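Long-range contacts in KLLA0C04147p (Kluyveromyces lactis, PDB 5H2D), which binds ergosterol in its oxysterol-binding-protein-related (ORD) domain, the part described here, and probably transfers sterols between membranes: residues P150-W155 against G165-D170; E143-H148 against R398-E403. All blocks are in the same frame, centred on the assembly; numbering follows the deposited sequence.

Contact 1. Residues P150-W155 against G165-D170; sequences PISATW and GESFVD
Ile-151 and Phe-168 meet where two antiparallel strands of a beta hairpin run side by side, and their side chains share one face of the ribbon with Ala-153 and Glu-166. The CD1 methyl of Ile-151 sits over one face of the Phe-168 ring, 4.2 Å from the centroid and displaced toward the rim, a CH-pi contact. The CG2 branch of Ile-151, placed opposite the backbone N by a chi1 of -57° for CG1, presses on Glu-166 CG at 3.4 Å. Glu-166 thus lends its aliphatic part to the isoleucine, while its OE1 accepts a hydrogen bond from Trp-413 NE1.

The reverse face is small and polar. Ser-152 and Ser-167 form a hydrogen-bonded pair, with Ser-167 N to Ser-152 O at 2.8 Å and Ser-152 N to Ser-167 O at 3.0 Å. One water joins their OG atoms, and Ser-152 OG is also hydrogen-bonded to Gln-144 OE1. Thr-154 N meets Gly-165 O at 3.0 Å, nearly along the C=O axis, and Thr-154 OG1 (chi1 77°) takes a weak bond from Gly-165 N at 3.1 Å. Near Pro-150 direct pairing gives way to a water linking Pro-150 O to Val-169 N.

Strands 138-146 and 178-190 flank the hairpin; helix 72-77 packs on the serine face, Trp-413 lies against Ile-151, and Val-169 approaches the bound ergosterol.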
loop_
_atom_site.group_PDB
_atom_site.type_symbol
_atom_site.label_atom_id
_atom_site.label_comp_id
_atom_site.label_asym_id
_atom_site.label_seq_id
_atom_site.Cartn_x
_atom_site.Cartn_y
_atom_site.Cartn_z
ATOM N N PRO A 150 -15.852 0.625 3.071
ATOM C CA PRO A 150 -14.830 1.009 2.084
ATOM C C PRO A 150 -13.849 -0.134 1.848
ATOM O O PRO A 150 -13.195 -0.618 2.781
ATOM C CB PRO A 150 -14.154 2.226 2.726
ATOM C CG PRO A 150 -14.379 2.039 4.224
ATOM C CD PRO A 150 -15.750 1.391 4.328
ATOM N N ILE A 151 -13.753 -0.572 0.592
ATOM C CA ILE A 151 -12.816 -1.625 0.210
ATOM C C ILE A 151 -12.169 -1.262 -1.120
ATOM O O ILE A 151 -12.867 -0.870 -2.062
ATOM C CB ILE A 151 -13.505 -2.994 0.087
ATOM C CG1 ILE A 151 -14.201 -3.344 1.400
ATOM C CG2 ILE A 151 -12.473 -4.053 -0.273
ATOM C CD1 ILE A 151 -14.954 -4.684 1.340
ATOM N N SER A 152 -10.845 -1.426 -1.196
ATOM C CA SER A 152 -10.063 -1.243 -2.414
ATOM C C SER A 152 -9.501 -2.595 -2.831
ATOM O O SER A 152 -9.080 -3.385 -1.983
ATOM C CB SER A 152 -8.905 -0.256 -2.185
ATOM O OG SER A 152 -9.308 0.860 -1.393
ATOM N N ALA A 153 -9.507 -2.877 -4.135
ATOM C CA ALA A 153 -8.833 -4.050 -4.679
ATOM C C ALA A 153 -7.631 -3.580 -5.479
ATOM O O ALA A 153 -7.731 -2.604 -6.221
ATOM C CB ALA A 153 -9.765 -4.854 -5.589
ATOM N N THR A 154 -6.501 -4.284 -5.361
ATOM C CA THR A 154 -5.296 -3.895 -6.087
ATOM C C THR A 154 -4.802 -5.015 -6.994
ATOM O O THR A 154 -5.153 -6.184 -6.835
ATOM C CB THR A 154 -4.136 -3.518 -5.160
ATOM O OG1 THR A 154 -3.546 -4.716 -4.639
ATOM C CG2 THR A 154 -4.602 -2.613 -4.009
ATOM N N TRP A 155 -3.936 -4.637 -7.928
ATOM C CA TRP A 155 -3.306 -5.617 -8.817
ATOM C C TRP A 155 -2.027 -4.983 -9.344
ATOM O O TRP A 155 -2.096 -4.030 -10.131
ATOM C CB TRP A 155 -4.249 -5.983 -9.960
ATOM C CG TRP A 155 -4.038 -7.345 -10.583
ATOM C CD1 TRP A 155 -3.361 -7.625 -11.737
ATOM C CD2 TRP A 155 -4.579 -8.584 -10.121
ATOM N NE1 TRP A 155 -3.430 -8.971 -12.011
ATOM C CE2 TRP A 155 -4.170 -9.583 -11.031
ATOM C CE3 TRP A 155 -5.363 -8.949 -9.021
ATOM C CZ2 TRP A 155 -4.513 -10.925 -10.870
ATOM C CZ3 TRP A 155 -5.711 -10.275 -8.863
ATOM C CH2 TRP A 155 -5.286 -11.251 -9.785
ATOM N N GLY A 165 -4.073 -7.563 -3.589
ATOM C CA GLY A 165 -4.817 -7.883 -2.385
ATOM C C GLY A 165 -5.956 -6.921 -2.171
ATOM O O GLY A 165 -6.265 -6.075 -3.019
ATOM N N GLU A 166 -6.611 -7.096 -1.025
ATOM C CA GLU A 166 -7.796 -6.337 -0.660
ATOM C C GLU A 166 -7.448 -5.406 0.490
ATOM O O GLU A 166 -6.953 -5.860 1.523
ATOM C CB GLU A 166 -8.930 -7.276 -0.237
ATOM C CG GLU A 166 -10.202 -6.575 0.215
ATOM C CD GLU A 166 -11.248 -7.552 0.742
ATOM O OE1 GLU A 166 -12.364 -7.593 0.193
ATOM O OE2 GLU A 166 -10.952 -8.283 1.706
ATOM N N SER A 167 -7.712 -4.113 0.319
ATOM C CA SER A 167 -7.583 -3.149 1.401
ATOM C C SER A 167 -8.951 -2.945 2.041
ATOM O O SER A 167 -9.854 -2.359 1.435
ATOM C CB SER A 167 -7.028 -1.828 0.892
ATOM O OG SER A 167 -6.918 -0.925 1.970
ATOM N N PHE A 168 -9.108 -3.447 3.264
ATOM C CA PHE A 168 -10.355 -3.390 4.012
ATOM C C PHE A 168 -9.940 -2.889 5.392
ATOM O O PHE A 168 -9.541 -3.684 6.246
ATOM C CB PHE A 168 -10.999 -4.779 4.043
ATOM C CG PHE A 168 -12.364 -4.830 4.685
ATOM C CD1 PHE A 168 -12.858 -3.767 5.424
ATOM C CD2 PHE A 168 -13.139 -5.969 4.558
ATOM C CE1 PHE A 168 -14.112 -3.845 6.024
ATOM C CE2 PHE A 168 -14.392 -6.047 5.142
ATOM C CZ PHE A 168 -14.872 -4.987 5.880
ATOM N N VAL A 169 -9.970 -1.570 5.580
ATOM C CA VAL A 169 -9.505 -0.947 6.813
ATOM C C VAL A 169 -10.702 -0.738 7.726
ATOM O O VAL A 169 -11.647 -0.019 7.369
ATOM C CB VAL A 169 -8.781 0.377 6.536
ATOM C CG1 VAL A 169 -8.307 0.999 7.841
ATOM C CG2 VAL A 169 -7.594 0.157 5.586
ATOM N N ASP A 170 -10.657 -1.359 8.904
ATOM C CA ASP A 170 -11.702 -1.270 9.921
ATOM C C ASP A 170 -11.144 -0.432 11.065
ATOM O O ASP A 170 -10.171 -0.841 11.705
ATOM C CB ASP A 170 -12.079 -2.675 10.381
ATOM C CG ASP A 170 -13.466 -2.752 10.980
ATOM O OD1 ASP A 170 -14.347 -1.955 10.587
ATOM O OD2 ASP A 170 -13.663 -3.645 11.825
HETATM O O HOH W 1 -10.724 0.364 3.578
HETATM O O HOH W 2 -13.586 -0.612 5.622
HETATM O O HOH W 3 -9.030 0.946 1.401
#

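Contact 2. Residues E143-H148 against R398-E403; sequences EQVSHH and RWFKKE. With SO4 (sulfate ion), chain F.
Glu-143 reaches from strand 138-146 to the residues just before strand 400-404 and grips two consecutive backbone amides there. Its chain is extended throughout, with CG anti to the backbone N, which carries the carboxylate to the full length of the side chain. OE1 accepts the amide of Arg-398 through its syn lone pair, with Arg-398 N at 2.9 Å and an almost straight N-H...O angle of 172°. OE2 takes Trp-399 N, also at 2.9 Å, on its syn side, 17° out of the carboxylate plane, and the N-H...O angle is less straight, 150°.

Phe-400 brings the apolar counterpart. Glu-143 OE2 lies at the edge of its ring, in the plane of the ring, 3.5 Å from Phe-400 CD1, while Phe-400 CE1 is 3.8 Å from Glu-143 CB. Val-145 adds a looser touch, its CG1 4.4 Å from Phe-400 CB.

Residues 143-148, with Pro-149 and Pro-150, form the EQVSHHPP signature of the OSBP family. Its histidine pair binds a sulfate, probably from the crystallisation liquor, through both NE2 atoms; in relatives such as Osh4 these histidines meet a phosphoinositide phosphate, and the sulfate probably sits comparably, without proving such binding here.

Replacing Glu-143 with an alanine would probably leave the amides of Arg-398 and Trp-399 without their acceptor and open a gap beside the Phe-400 ring. The two amide bonds are likely to ease the cost of burying the carboxylate; Arg-398 NH1, 5.5 Å from Glu-143 OE1 in a guanidinium already paired with Glu-431, may add a little.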
loop_
_atom_site.group_PDB
_atom_site.type_symbol
_atom_site.label_atom_id
_atom_site.label_comp_id
_atom_site.label_asym_id
_atom_site.label_seq_id
_atom_site.Cartn_x
_atom_site.Cartn_y
_atom_site.Cartn_z
ATOM N N GLU A 143 -9.004 -0.334 -7.812
ATOM C CA GLU A 143 -10.372 0.156 -7.943
ATOM C C GLU A 143 -11.034 0.128 -6.574
ATOM O O GLU A 143 -10.862 -0.830 -5.815
ATOM C CB GLU A 143 -11.199 -0.696 -8.921
ATOM C CG GLU A 143 -12.663 -0.269 -9.037
ATOM C CD GLU A 143 -13.458 -1.103 -10.050
ATOM O OE1 GLU A 143 -14.621 -0.752 -10.320
ATOM O OE2 GLU A 143 -12.920 -2.094 -10.574
ATOM N N GLN A 144 -11.807 1.171 -6.266
ATOM C CA GLN A 144 -12.635 1.157 -5.057
ATOM C C GLN A 144 -13.853 0.289 -5.369
ATOM O O GLN A 144 -14.756 0.705 -6.100
ATOM C CB GLN A 144 -13.013 2.576 -4.648
ATOM C CG GLN A 144 -13.636 2.655 -3.247
ATOM C CD GLN A 144 -12.629 2.421 -2.134
ATOM O OE1 GLN A 144 -11.452 2.133 -2.373
ATOM N NE2 GLN A 144 -13.105 2.538 -0.881
ATOM N N VAL A 145 -13.861 -0.942 -4.831
ATOM C CA VAL A 145 -14.902 -1.925 -5.148
ATOM C C VAL A 145 -16.096 -1.873 -4.203
ATOM O O VAL A 145 -17.155 -2.446 -4.523
ATOM C CB VAL A 145 -14.292 -3.343 -5.180
ATOM C CG1 VAL A 145 -13.306 -3.455 -6.331
ATOM C CG2 VAL A 145 -13.599 -3.671 -3.866
ATOM N N SER A 146 -15.978 -1.187 -3.056
ATOM C CA SER A 146 -17.074 -1.027 -2.112
ATOM C C SER A 146 -16.918 0.309 -1.395
ATOM O O SER A 146 -15.794 0.789 -1.179
ATOM C CB SER A 146 -17.109 -2.175 -1.085
ATOM O OG SER A 146 -18.223 -2.062 -0.195
ATOM N N HIS A 147 -18.053 0.918 -1.056
ATOM C CA HIS A 147 -18.096 2.140 -0.260
ATOM C C HIS A 147 -18.653 1.904 1.134
ATOM O O HIS A 147 -18.152 2.486 2.101
ATOM C CB HIS A 147 -18.926 3.206 -0.994
ATOM C CG HIS A 147 -19.136 4.475 -0.219
ATOM N ND1 HIS A 147 -18.097 5.275 0.214
ATOM C CD2 HIS A 147 -20.272 5.094 0.182
ATOM C CE1 HIS A 147 -18.586 6.322 0.859
ATOM N NE2 HIS A 147 -19.906 6.236 0.850
ATOM N N HIS A 148 -19.657 1.036 1.261
ATOM C CA HIS A 148 -20.150 0.596 2.564
ATOM C C HIS A 148 -19.991 -0.916 2.675
ATOM O O HIS A 148 -20.834 -1.657 2.190
ATOM C CB HIS A 148 -21.629 0.973 2.752
ATOM C CG HIS A 148 -21.882 2.449 2.808
ATOM N ND1 HIS A 148 -21.229 3.280 3.690
ATOM C CD2 HIS A 148 -22.724 3.236 2.097
ATOM C CE1 HIS A 148 -21.654 4.520 3.518
ATOM N NE2 HIS A 148 -22.563 4.520 2.560
ATOM N N ARG A 398 -16.069 -2.551 -12.133
ATOM C CA ARG A 398 -15.705 -2.478 -13.545
ATOM C C ARG A 398 -14.518 -3.358 -13.908
ATOM O O ARG A 398 -14.524 -3.993 -14.969
ATOM C CB ARG A 398 -15.406 -1.029 -13.931
ATOM C CG ARG A 398 -14.952 -0.870 -15.357
ATOM C CD ARG A 398 -14.957 0.599 -15.763
ATOM N NE ARG A 398 -16.316 1.131 -15.770
ATOM C CZ ARG A 398 -16.725 2.187 -15.078
ATOM N NH1 ARG A 398 -15.879 2.859 -14.305
ATOM N NH2 ARG A 398 -17.989 2.575 -15.165
ATOM N N TRP A 399 -13.503 -3.426 -13.050
ATOM C CA TRP A 399 -12.221 -3.997 -13.426
ATOM C C TRP A 399 -11.836 -5.214 -12.608
ATOM O O TRP A 399 -10.808 -5.834 -12.905
ATOM C CB TRP A 399 -11.118 -2.933 -13.302
ATOM C CG TRP A 399 -11.422 -1.668 -14.061
ATOM C CD1 TRP A 399 -11.719 -0.438 -13.537
ATOM C CD2 TRP A 399 -11.483 -1.520 -15.484
ATOM N NE1 TRP A 399 -11.949 0.469 -14.554
ATOM C CE2 TRP A 399 -11.814 -0.177 -15.755
ATOM C CE3 TRP A 399 -11.292 -2.397 -16.555
ATOM C CZ2 TRP A 399 -11.953 0.309 -17.060
ATOM C CZ3 TRP A 399 -11.426 -1.915 -17.843
ATOM C CH2 TRP A 399 -11.752 -0.576 -18.087
ATOM N N PHE A 400 -12.624 -5.562 -11.591
ATOM C CA PHE A 400 -12.399 -6.718 -10.730
ATOM C C PHE A 400 -13.719 -7.453 -10.548
ATOM O O PHE A 400 -14.800 -6.866 -10.656
ATOM C CB PHE A 400 -11.889 -6.318 -9.333
ATOM C CG PHE A 400 -10.525 -5.683 -9.323
ATOM C CD1 PHE A 400 -10.375 -4.326 -9.590
ATOM C CD2 PHE A 400 -9.403 -6.425 -8.966
ATOM C CE1 PHE A 400 -9.097 -3.736 -9.566
ATOM C CE2 PHE A 400 -8.131 -5.844 -8.929
ATOM C CZ PHE A 400 -7.985 -4.490 -9.228
ATOM N N LYS A 401 -13.617 -8.748 -10.249
ATOM C CA LYS A 401 -14.763 -9.549 -9.854
ATOM C C LYS A 401 -14.357 -10.443 -8.695
ATOM O O LYS A 401 -13.261 -11.004 -8.694
ATOM C CB LYS A 401 -15.292 -10.413 -11.015
ATOM C CG LYS A 401 -16.411 -11.360 -10.593
ATOM C CD LYS A 401 -17.312 -11.763 -11.751
ATOM C CE LYS A 401 -18.518 -12.556 -11.237
ATOM N NZ LYS A 401 -19.653 -12.577 -12.210
ATOM N N LYS A 402 -15.241 -10.581 -7.715
ATOM C CA LYS A 402 -14.930 -11.436 -6.578
ATOM C C LYS A 402 -14.967 -12.894 -7.012
ATOM O O LYS A 402 -15.936 -13.346 -7.634
ATOM C CB LYS A 402 -15.908 -11.181 -5.436
ATOM C CG LYS A 402 -15.538 -11.903 -4.132
ATOM C CD LYS A 402 -16.594 -11.683 -3.046
ATOM C CE LYS A 402 -16.468 -10.315 -2.393
ATOM N NZ LYS A 402 -15.332 -10.272 -1.428
ATOM N N GLU A 403 -13.896 -13.619 -6.705
ATOM C CA GLU A 403 -13.772 -15.030 -7.042
ATOM C C GLU A 403 -13.157 -15.761 -5.858
ATOM O O GLU A 403 -12.717 -15.147 -4.883
ATOM C CB GLU A 403 -12.919 -15.231 -8.298
ATOM C CG GLU A 403 -13.452 -14.533 -9.544
ATOM C CD GLU A 403 -14.654 -15.240 -10.144
ATOM O OE1 GLU A 403 -15.154 -14.770 -11.188
ATOM O OE2 GLU A 403 -15.102 -16.262 -9.579
HETATM S S SO4 F . -23.069 7.834 2.233
HETATM O O1 SO4 F . -23.552 9.202 2.051
HETATM O O2 SO4 F . -21.896 7.603 1.401
HETATM O O3 SO4 F . -22.662 7.655 3.626
HETATM O O4 SO4 F . -24.135 6.889 1.896
#

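Contacts 1 and 2 show how chemistry can change with place in one fold. Both are buried where their segments touch, but contact 1, a strand pairing, lies about 9 Å from the chain centre and contact 2, a side-chain-to-backbone contact, about 17 Å, measured between centres, with exposed His-148 at its surface end. Contact 1 joins hairpin neighbours through backbone bonds and bridging waters; contact 2 spans some 250 residues, with one carboxylate supplying its hydrogen bonds, backed by Phe-400 and Val-145. They meet where strands 138-146 and 151-157 pair: Val-145 and Ser-146 face Ile-151 in a classic beta bulge, Ile-151 O lies 2.9 Å from Val-145 N, and Phe-400 packs on Ala-153.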